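PDB 6Y2K: beta-galactosidase from Marinomonas sp. ef1, which hydrolyses terminal beta-D-galactose residues from beta-galactosides, as a cold-active glycoside hydrolase of family GH42 that assembles into a hexamer. Local coordinates for residues E52-D55 with E56-I60; T201-P205 with S206-D210; L510-G513 with P514-S517; S581-N585 with T586-A590. All coordinates share one frame; numbering follows the deposited sequence.

Interaction 1: E52-D55 with E56-I60; sequences EWLD and ESLDI
Glu-56 lies alongside Glu-52, one turn earlier, the two side chains pointing the same way with their carboxylates nearly parallel, 15° between the planes. The backbones are joined by Glu-56 N donating to Glu-52 O at 3.0 Å. With CG beside its own backbone N (chi1 -68°) and the chain extended beyond, Glu-56 brings OE2 to 3.4 Å from CG of Glu-52. OE2 then sits 3.8 Å from OE1 of Glu-52, a like-charged pair that is probably eased by Lys-14, which makes a salt bridge to OE1 of Glu-56 and a long, weak ion pair with Glu-52. A water also joins the pair, donating to Glu-56 OE2 at 2.8 Å and weakly to Glu-52 OE1. Putting an alanine here would probably cost Lys-14 its salt bridge, leaving the long, weak pair with Glu-52, and open a gap beside the Glu-52 chain.

Ser-57 follows, its N bonded to Trp-53 O; it turns inward against Pro-9 and Trp-17. All this belongs to helix 52-63, which follows the second strand, 29-34, of the TIM barrel and packs between helices 17-27 and 111-128.

Leu-58 faces the latter helix. Its N-H points almost straight at Leu-54 O (171°), and its CG meets Leu-54 CD1 at 4.0 Å, both leucines resting on Tyr-128. Asp-59 N reaches Asp-55 O only weakly, at 3.4 Å, and a water supplements the link, donating to Asp-55 O at 2.8 Å and to Asp-59 OD1. The carboxylate of Asp-55 itself turns to Tyr-128 and Arg-127.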
loop_
_atom_site.group_PDB
_atom_site.type_symbol
_atom_site.label_atom_id
_atom_site.label_comp_id
_atom_site.label_asym_id
_atom_site.label_seq_id
_atom_site.Cartn_x
_atom_site.Cartn_y
_atom_site.Cartn_z
ATOM N N GLU A 52 -20.208 20.937 60.336
ATOM C CA GLU A 52 -21.498 20.248 60.517
ATOM C C GLU A 52 -21.808 19.244 59.394
ATOM O O GLU A 52 -22.247 18.123 59.671
ATOM C CB GLU A 52 -22.627 21.272 60.650
ATOM C CG GLU A 52 -24.019 20.696 60.905
ATOM C CD GLU A 52 -25.083 21.779 60.845
ATOM O OE1 GLU A 52 -25.780 21.869 59.805
ATOM O OE2 GLU A 52 -25.201 22.558 61.822
ATOM N N TRP A 53 -21.580 19.648 58.142
ATOM C CA TRP A 53 -21.831 18.778 56.976
ATOM C C TRP A 53 -21.068 17.454 57.081
ATOM O O TRP A 53 -21.621 16.383 56.822
ATOM C CB TRP A 53 -21.484 19.498 55.649
ATOM C CG TRP A 53 -20.016 19.741 55.450
ATOM C CD1 TRP A 53 -19.271 20.752 55.979
ATOM C CD2 TRP A 53 -19.107 18.925 54.698
ATOM N NE1 TRP A 53 -17.953 20.621 55.600
ATOM C CE2 TRP A 53 -17.826 19.508 54.813
ATOM C CE3 TRP A 53 -19.252 17.755 53.944
ATOM C CZ2 TRP A 53 -16.696 18.963 54.194
ATOM C CZ3 TRP A 53 -18.127 17.211 53.331
ATOM C CH2 TRP A 53 -16.866 17.820 53.458
ATOM N N LEU A 54 -19.806 17.536 57.487
ATOM C CA LEU A 54 -18.931 16.374 57.546
ATOM C C LEU A 54 -19.222 15.542 58.793
ATOM O O LEU A 54 -19.220 14.312 58.728
ATOM C CB LEU A 54 -17.472 16.821 57.508
ATOM C CG LEU A 54 -16.377 15.752 57.454
ATOM C CD1 LEU A 54 -16.621 14.751 56.332
ATOM C CD2 LEU A 54 -15.024 16.432 57.290
ATOM N N ASP A 55 -19.483 16.211 59.919
ATOM C CA ASP A 55 -19.946 15.541 61.149
ATOM C C ASP A 55 -21.142 14.637 60.858
ATOM O O ASP A 55 -21.163 13.476 61.279
ATOM C CB ASP A 55 -20.368 16.557 62.227
ATOM C CG ASP A 55 -19.227 17.450 62.708
ATOM O OD1 ASP A 55 -18.035 17.042 62.652
ATOM O OD2 ASP A 55 -19.541 18.584 63.158
ATOM N N GLU A 56 -22.121 15.174 60.133
ATOM C CA GLU A 56 -23.340 14.443 59.799
ATOM C C GLU A 56 -23.124 13.341 58.771
ATOM O O GLU A 56 -23.685 12.254 58.908
ATOM C CB GLU A 56 -24.432 15.394 59.317
ATOM C CG GLU A 56 -24.934 16.303 60.429
ATOM C CD GLU A 56 -25.869 17.402 59.957
ATOM O OE1 GLU A 56 -26.190 17.491 58.745
ATOM O OE2 GLU A 56 -26.278 18.197 60.825
ATOM N N SER A 57 -22.329 13.632 57.742
ATOM C CA SER A 57 -22.035 12.650 56.692
ATOM C C SER A 57 -21.323 11.420 57.247
ATOM O O SER A 57 -21.702 10.297 56.927
ATOM C CB SER A 57 -21.207 13.278 55.554
ATOM O OG SER A 57 -20.846 12.305 54.589
ATOM N N LEU A 58 -20.304 11.627 58.075
ATOM C CA LEU A 58 -19.572 10.509 58.665
ATOM C C LEU A 58 -20.501 9.638 59.526
ATOM O O LEU A 58 -20.408 8.416 59.476
ATOM C CB LEU A 58 -18.386 10.987 59.496
ATOM C CG LEU A 58 -17.224 11.675 58.768
ATOM C CD1 LEU A 58 -16.210 12.191 59.776
ATOM C CD2 LEU A 58 -16.552 10.734 57.787
ATOM N N ASP A 59 -21.402 10.261 60.290
ATOM C CA ASP A 59 -22.367 9.489 61.102
ATOM C C ASP A 59 -23.312 8.647 60.239
ATOM O O ASP A 59 -23.552 7.484 60.554
ATOM C CB ASP A 59 -23.165 10.391 62.067
ATOM C CG ASP A 59 -22.339 10.859 63.274
ATOM O OD1 ASP A 59 -21.206 10.369 63.505
ATOM O OD2 ASP A 59 -22.836 11.736 64.010
ATOM N N ILE A 60 -23.817 9.213 59.144
ATOM C CA ILE A 60 -24.706 8.483 58.233
ATOM C C ILE A 60 -23.987 7.276 57.607
ATOM O O ILE A 60 -24.526 6.164 57.600
ATOM C CB ILE A 60 -25.321 9.413 57.158
ATOM C CG1 ILE A 60 -26.368 10.329 57.814
ATOM C CG2 ILE A 60 -25.964 8.618 56.016
ATOM C CD1 ILE A 60 -26.748 11.548 57.004
HETATM O O HOH W 1 -28.440 19.902 60.214
HETATM O O HOH W 2 -19.677 13.012 63.621
#

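Interaction 2: T201-P205 with S206-D210; sequences TEANP and SHRLD
OE2 of Glu-202 is gripped by three donors, and two of them, both waters, link it to Arg-208: they donate to it at 2.8 and 2.7 Å, and NE2 of Gln-427, just past helix 418-426, is hydrogen-bonded to it as well. The first of these waters also donates to Ala-203 O and accepts from Arg-208 NH2 at 2.9 Å; the second accepts from NH2 weakly. The charges stay 4.2 Å apart from Glu-202 OE2 to Arg-208 NH2, so water carries the pairing, with the carboxylate near the guanidinium edge and the planes turned 64° apart. A bend at chi3 (64°) swings the guanidinium over to Glu-202, while Arg-208 CG packs on Ala-203 CB.

Asn-204 grips the chain twice. Its O receives Arg-208 N at 3.0 Å, and its OD1 takes Ser-206 N at 3.1 Å from well above the amide plane, 56° out of it. ND2 is held by Trp-178 O and Asn-180 OD1, which fixes the amide's rotation. Another water spans Asn-204 N and His-207 ND1. Replacing Asn-204 by a leucine would probably leave Ser-206 N without its cap and Trp-178 O without this donor.

Gly-360 of a second subunit packs on Asn-204 and Pro-205, placing the turn at an interface. Asn-204 as N-cap, with Pro-205 in the first helical position, is a classic start for a helix, here the long 205-233 of the TIM barrel.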
loop_
_atom_site.group_PDB
_atom_site.type_symbol
_atom_site.label_atom_id
_atom_site.label_comp_id
_atom_site.label_asym_id
_atom_site.label_seq_id
_atom_site.Cartn_x
_atom_site.Cartn_y
_atom_site.Cartn_z
ATOM N N THR A 201 20.620 26.802 25.971
ATOM C CA THR A 201 20.487 25.453 25.427
ATOM C C THR A 201 20.569 24.452 26.587
ATOM O O THR A 201 20.349 24.837 27.736
ATOM C CB THR A 201 21.538 25.199 24.313
ATOM O OG1 THR A 201 21.291 23.934 23.693
ATOM C CG2 THR A 201 22.960 25.227 24.848
ATOM N N GLU A 202 20.867 23.191 26.292
ATOM C CA GLU A 202 20.868 22.108 27.302
ATOM C C GLU A 202 21.651 22.431 28.589
ATOM O O GLU A 202 22.850 22.722 28.534
ATOM C CB GLU A 202 21.414 20.809 26.702
ATOM C CG GLU A 202 21.186 19.590 27.590
ATOM C CD GLU A 202 21.794 18.306 27.055
ATOM O OE1 GLU A 202 22.610 18.353 26.097
ATOM O OE2 GLU A 202 21.458 17.243 27.629
ATOM N N ALA A 203 20.968 22.326 29.734
ATOM C CA ALA A 203 21.600 22.479 31.050
ATOM C C ALA A 203 22.394 21.217 31.398
ATOM O O ALA A 203 22.195 20.159 30.797
ATOM C CB ALA A 203 20.547 22.758 32.126
ATOM N N ASN A 204 23.294 21.333 32.366
ATOM C CA ASN A 204 24.133 20.205 32.781
ATOM C C ASN A 204 23.202 19.083 33.253
ATOM O O ASN A 204 22.310 19.344 34.059
ATOM C CB ASN A 204 25.067 20.642 33.920
ATOM C CG ASN A 204 26.120 19.597 34.283
ATOM O OD1 ASN A 204 25.987 18.409 33.973
ATOM N ND2 ASN A 204 27.171 20.044 34.974
ATOM N N PRO A 205 23.382 17.842 32.743
ATOM C CA PRO A 205 22.530 16.767 33.263
ATOM C C PRO A 205 22.627 16.541 34.786
ATOM O O PRO A 205 21.646 16.091 35.385
ATOM C CB PRO A 205 22.993 15.528 32.478
ATOM C CG PRO A 205 24.333 15.894 31.910
ATOM C CD PRO A 205 24.230 17.363 31.632
ATOM N N SER A 206 23.784 16.846 35.390
ATOM C CA SER A 206 23.959 16.768 36.850
ATOM C C SER A 206 23.065 17.766 37.576
ATOM O O SER A 206 22.485 17.457 38.613
ATOM C CB SER A 206 25.415 17.039 37.248
ATOM O OG SER A 206 26.308 16.162 36.581
ATOM N N HIS A 207 22.989 18.965 37.012
ATOM C CA HIS A 207 22.133 20.054 37.478
ATOM C C HIS A 207 20.661 19.638 37.416
ATOM O O HIS A 207 19.916 19.798 38.389
ATOM C CB HIS A 207 22.426 21.280 36.595
ATOM C CG HIS A 207 21.695 22.531 36.974
ATOM N ND1 HIS A 207 21.776 23.677 36.212
ATOM C CD2 HIS A 207 20.879 22.827 38.015
ATOM C CE1 HIS A 207 21.043 24.624 36.770
ATOM N NE2 HIS A 207 20.488 24.134 37.863
ATOM N N ARG A 208 20.255 19.083 36.279
ATOM C CA ARG A 208 18.866 18.676 36.091
ATOM C C ARG A 208 18.485 17.494 36.976
ATOM O O ARG A 208 17.358 17.447 37.484
ATOM C CB ARG A 208 18.593 18.349 34.623
ATOM C CG ARG A 208 18.699 19.559 33.697
ATOM C CD ARG A 208 18.622 19.162 32.230
ATOM N NE ARG A 208 17.331 18.568 31.898
ATOM C CZ ARG A 208 17.073 17.802 30.839
ATOM N NH1 ARG A 208 15.837 17.327 30.675
ATOM N NH2 ARG A 208 18.023 17.461 29.971
ATOM N N LEU A 209 19.410 16.549 37.161
ATOM C CA LEU A 209 19.138 15.376 37.999
ATOM C C LEU A 209 19.001 15.730 39.491
ATOM O O LEU A 209 18.042 15.295 40.158
ATOM C CB LEU A 209 20.206 14.292 37.788
ATOM C CG LEU A 209 19.991 12.974 38.535
ATOM C CD1 LEU A 209 18.625 12.371 38.246
ATOM C CD2 LEU A 209 21.081 11.978 38.179
ATOM N N ASP A 210 19.951 16.505 40.012
ATOM C CA ASP A 210 19.855 17.027 41.387
ATOM C C ASP A 210 18.598 17.888 41.589
ATOM O O ASP A 210 17.965 17.814 42.656
ATOM C CB ASP A 210 21.109 17.823 41.779
ATOM C CG ASP A 210 22.244 16.943 42.300
ATOM O OD1 ASP A 210 22.058 15.729 42.540
ATOM O OD2 ASP A 210 23.344 17.495 42.501
HETATM O O HOH W 3 20.890 17.600 30.316
HETATM O O HOH W 4 18.948 16.374 26.924
HETATM O O HOH W 5 23.643 23.682 34.120
#

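Interaction 3: L510-G513 with P514-S517; sequences LAPG and PLAS
A positive phi at Gly-513 (64°, with psi -126°) folds the chain back so that Leu-515 N reaches Pro-512 O, 3.1 Å away. With Pro-514 in helical conformation behind it, this is a type II' beta-turn, with Gly-513 and Pro-514 at its two corners. It is one of three turns in succession. The one before it has the cis peptide ahead of Pro-512 at its bend, as in a type VIa turn, and is closed by Gly-513 N donating to Leu-510 O. The one after it, close to type I, is closed by Ala-516 N on Gly-513 O at 3.1 Å, the donor standing well above the carbonyl plane.

Lack of a side chain matters at Gly-513, since a beta carbon would collide with Pro-514 CD. The apolar grip across the bend is light: Pro-512 CB meets Leu-515 CB at 4.1 Å, and the proline's CD lies 4.4 Å from Ala-516 CB. Beyond the turn, Leu-515 runs on to Gln-481 and Leu-484 of helix 478-486, while Pro-512 rests on Leu-521 of strand 521-528, so the bend bridges helix and strand in the trimerisation domain.

Gly-513 O is shared by three donors, Ala-516 N, Asn-509 ND2 and a water. That water donates to Gly-513 O at 2.8 Å and more weakly to Pro-514 O, and accepts from Ser-517 N at 3.3 Å.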
loop_
_atom_site.group_PDB
_atom_site.type_symbol
_atom_site.label_atom_id
_atom_site.label_comp_id
_atom_site.label_asym_id
_atom_site.label_seq_id
_atom_site.Cartn_x
_atom_site.Cartn_y
_atom_site.Cartn_z
ATOM N N LEU A 510 34.322 2.581 32.582
ATOM C CA LEU A 510 33.214 2.538 31.609
ATOM C C LEU A 510 32.068 1.632 32.051
ATOM O O LEU A 510 32.188 0.878 33.034
ATOM C CB LEU A 510 33.695 2.141 30.206
ATOM C CG LEU A 510 34.906 2.884 29.630
ATOM C CD1 LEU A 510 35.106 2.479 28.186
ATOM C CD2 LEU A 510 34.723 4.386 29.732
ATOM N N ALA A 511 30.952 1.708 31.325
ATOM C CA ALA A 511 29.825 0.810 31.590
ATOM C C ALA A 511 30.260 -0.646 31.375
ATOM O O ALA A 511 31.102 -0.896 30.517
ATOM C CB ALA A 511 28.641 1.165 30.698
ATOM N N PRO A 512 29.732 -1.612 32.133
ATOM C CA PRO A 512 28.665 -1.445 33.121
ATOM C C PRO A 512 29.135 -1.167 34.570
ATOM O O PRO A 512 28.459 -1.558 35.517
ATOM C CB PRO A 512 27.938 -2.782 33.030
ATOM C CG PRO A 512 29.053 -3.751 32.788
ATOM C CD PRO A 512 30.054 -3.031 31.927
ATOM N N GLY A 513 30.258 -0.472 34.742
ATOM C CA GLY A 513 30.593 0.137 36.027
ATOM C C GLY A 513 30.805 -0.878 37.142
ATOM O O GLY A 513 31.580 -1.809 36.968
ATOM N N PRO A 514 30.086 -0.734 38.279
ATOM C CA PRO A 514 30.240 -1.710 39.377
ATOM C C PRO A 514 29.870 -3.145 39.013
ATOM O O PRO A 514 30.378 -4.070 39.640
ATOM C CB PRO A 514 29.287 -1.186 40.458
ATOM C CG PRO A 514 29.105 0.248 40.143
ATOM C CD PRO A 514 29.156 0.344 38.652
ATOM N N LEU A 515 28.996 -3.326 38.018
ATOM C CA LEU A 515 28.572 -4.661 37.578
ATOM C C LEU A 515 29.683 -5.453 36.873
ATOM O O LEU A 515 29.592 -6.670 36.783
ATOM C CB LEU A 515 27.359 -4.550 36.632
ATOM C CG LEU A 515 26.541 -5.819 36.360
ATOM C CD1 LEU A 515 25.599 -6.114 37.518
ATOM C CD2 LEU A 515 25.747 -5.693 35.068
ATOM N N ALA A 516 30.709 -4.775 36.363
ATOM C CA ALA A 516 31.777 -5.433 35.607
ATOM C C ALA A 516 32.525 -6.538 36.363
ATOM O O ALA A 516 33.011 -7.473 35.735
ATOM C CB ALA A 516 32.774 -4.409 35.070
ATOM N N SER A 517 32.633 -6.439 37.685
ATOM C CA SER A 517 33.230 -7.523 38.480
ATOM C C SER A 517 32.383 -8.801 38.421
ATOM O O SER A 517 32.931 -9.894 38.400
ATOM C CB SER A 517 33.464 -7.091 39.939
ATOM O OG SER A 517 32.248 -6.727 40.577
HETATM O O HOH W 6 33.223 -3.377 38.606
#

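Interaction 4: S581-N585 with T586-A590; sequences SCIDN and TLLKA
OD1 of Asp-584 is met by Leu-587 N almost end-on, nearly in line with its own C-O bond, rather than from the side. The bond is short, 2.9 Å, and straight (169° at the hydrogen). Asp-584 pays for it with a crowded rotamer: CG stands between the backbone N and the carbonyl carbon (chi1 69°), which brings OD1 to the N-H groups at the start of the helix. OD2 goes the other way, to Lys-545 N in the neighbouring strand, so each oxygen has its own N-H partner, which fixes the rotation of the carboxylate. The negative charge at this end would also suit the helix dipole.

Asp-584 is thus the N-cap of helix 585-598, where strand 581-583 at the edge of the mixed sheet in the trimerisation domain hands over to the helix. Its O receives Leu-588 N at 2.8 Å. Just before the cap, Ile-583 leans on the helix, its CG1 meeting Leu-588 CD2 at 3.8 Å; residues N' and N4 in such apolar contact form a hydrophobic staple. Ile-583 CB also touches Leu-587 CB, 3.9 Å away. Leu-588 goes on to Trp-438, Met-442 and Ala-445 of helix 435-448.

One turn on from Asn-585, Lys-589 bends at chi3 (-65°) and brings NZ to Asn-585 OD1 at 2.8 Å, its CE lying close by. Glu-448, at the end of helix 435-448, holds both groups: its OE1 forms a salt bridge with Lys-589 NZ and accepts from Asn-585 ND2.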
loop_
_atom_site.group_PDB
_atom_site.type_symbol
_atom_site.label_atom_id
_atom_site.label_comp_id
_atom_site.label_asym_id
_atom_site.label_seq_id
_atom_site.Cartn_x
_atom_site.Cartn_y
_atom_site.Cartn_z
ATOM N N SER A 581 21.517 -4.573 23.912
ATOM C CA SER A 581 20.644 -3.916 22.931
ATOM C C SER A 581 19.180 -4.145 23.277
ATOM O O SER A 581 18.846 -5.160 23.910
ATOM C CB SER A 581 20.922 -4.438 21.517
ATOM O OG SER A 581 22.274 -4.202 21.125
ATOM N N CYS A 582 18.319 -3.204 22.872
ATOM C CA CYS A 582 16.873 -3.322 23.099
ATOM C C CYS A 582 16.245 -4.258 22.058
ATOM O O CYS A 582 15.704 -3.842 21.026
ATOM C CB CYS A 582 16.182 -1.957 23.151
ATOM S SG CYS A 582 16.760 -0.934 24.534
ATOM N N ILE A 583 16.370 -5.545 22.355
ATOM C CA ILE A 583 15.848 -6.613 21.508
ATOM C C ILE A 583 14.324 -6.568 21.443
ATOM O O ILE A 583 13.662 -6.061 22.363
ATOM C CB ILE A 583 16.353 -8.001 21.964
ATOM C CG1 ILE A 583 15.997 -8.285 23.437
ATOM C CG2 ILE A 583 17.856 -8.100 21.727
ATOM C CD1 ILE A 583 16.378 -9.660 23.939
ATOM N N ASP A 584 13.777 -7.075 20.341
ATOM C CA ASP A 584 12.327 -7.043 20.096
ATOM C C ASP A 584 11.530 -7.992 21.004
ATOM O O ASP A 584 12.107 -8.798 21.757
ATOM C CB ASP A 584 12.009 -7.263 18.595
ATOM C CG ASP A 584 12.314 -8.684 18.094
ATOM O OD1 ASP A 584 12.357 -9.655 18.887
ATOM O OD2 ASP A 584 12.497 -8.830 16.863
ATOM N N ASN A 585 10.207 -7.885 20.938
ATOM C CA ASN A 585 9.311 -8.692 21.784
ATOM C C ASN A 585 9.549 -10.212 21.665
ATOM O O ASN A 585 9.533 -10.931 22.673
ATOM C CB ASN A 585 7.844 -8.340 21.466
ATOM C CG ASN A 585 6.846 -9.261 22.150
ATOM O OD1 ASN A 585 6.352 -10.211 21.539
ATOM N ND2 ASN A 585 6.550 -8.993 23.408
ATOM N N THR A 586 9.758 -10.686 20.440
ATOM C CA THR A 586 10.038 -12.097 20.184
ATOM C C THR A 586 11.275 -12.566 20.940
ATOM O O THR A 586 11.234 -13.582 21.637
ATOM C CB THR A 586 10.186 -12.379 18.669
ATOM O OG1 THR A 586 8.904 -12.226 18.052
ATOM C CG2 THR A 586 10.693 -13.799 18.397
ATOM N N LEU A 587 12.362 -11.817 20.800
ATOM C CA LEU A 587 13.620 -12.155 21.446
ATOM C C LEU A 587 13.555 -11.972 22.964
ATOM O O LEU A 587 14.176 -12.733 23.694
ATOM C CB LEU A 587 14.758 -11.330 20.849
ATOM C CG LEU A 587 15.140 -11.693 19.410
ATOM C CD1 LEU A 587 16.060 -10.649 18.824
ATOM C CD2 LEU A 587 15.802 -13.061 19.355
ATOM N N LEU A 588 12.806 -10.974 23.437
ATOM C CA LEU A 588 12.566 -10.813 24.877
ATOM C C LEU A 588 11.931 -12.073 25.458
ATOM O O LEU A 588 12.388 -12.584 26.485
ATOM C CB LEU A 588 11.685 -9.595 25.174
ATOM C CG LEU A 588 12.350 -8.214 25.128
ATOM C CD1 LEU A 588 11.290 -7.123 25.225
ATOM C CD2 LEU A 588 13.396 -8.021 26.215
ATOM N N LYS A 589 10.895 -12.581 24.791
ATOM C CA LYS A 589 10.239 -13.811 25.233
ATOM C C LYS A 589 11.153 -15.034 25.144
ATOM O O LYS A 589 11.207 -15.826 26.094
ATOM C CB LYS A 589 8.928 -14.031 24.491
ATOM C CG LYS A 589 7.833 -13.088 24.966
ATOM C CD LYS A 589 6.501 -13.353 24.290
ATOM C CE LYS A 589 6.574 -13.072 22.801
ATOM N NZ LYS A 589 5.265 -12.634 22.256
ATOM N N ALA A 590 11.891 -15.171 24.036
ATOM C CA ALA A 590 12.852 -16.274 23.890
ATOM C C ALA A 590 13.857 -16.281 25.045
ATOM O O ALA A 590 14.102 -17.330 25.652
ATOM C CB ALA A 590 13.585 -16.207 22.555
#

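Overall arrangement
The four contacts come one after another along the chain, none overlapping another. In the TIM barrel, interaction 1 lies within helix 52-63 and interaction 2 spans the loop leading into helix 205-233, centres about 50 Å apart. Interactions 3 and 4 belong to the trimerisation domain, centres about 23 Å apart: a turn before strand 521-528 and the step from strand 581-583 into helix 585-598. Interaction 1 is the outlier, its centre about 60 Å from that of interaction 3. Interaction 2 joins the barrel to the trimerisation domain within the chain, through Gln-427, Thr-503 and Tyr-504; it and, through Leu-510, interaction 3 also border another subunit of the hexamer.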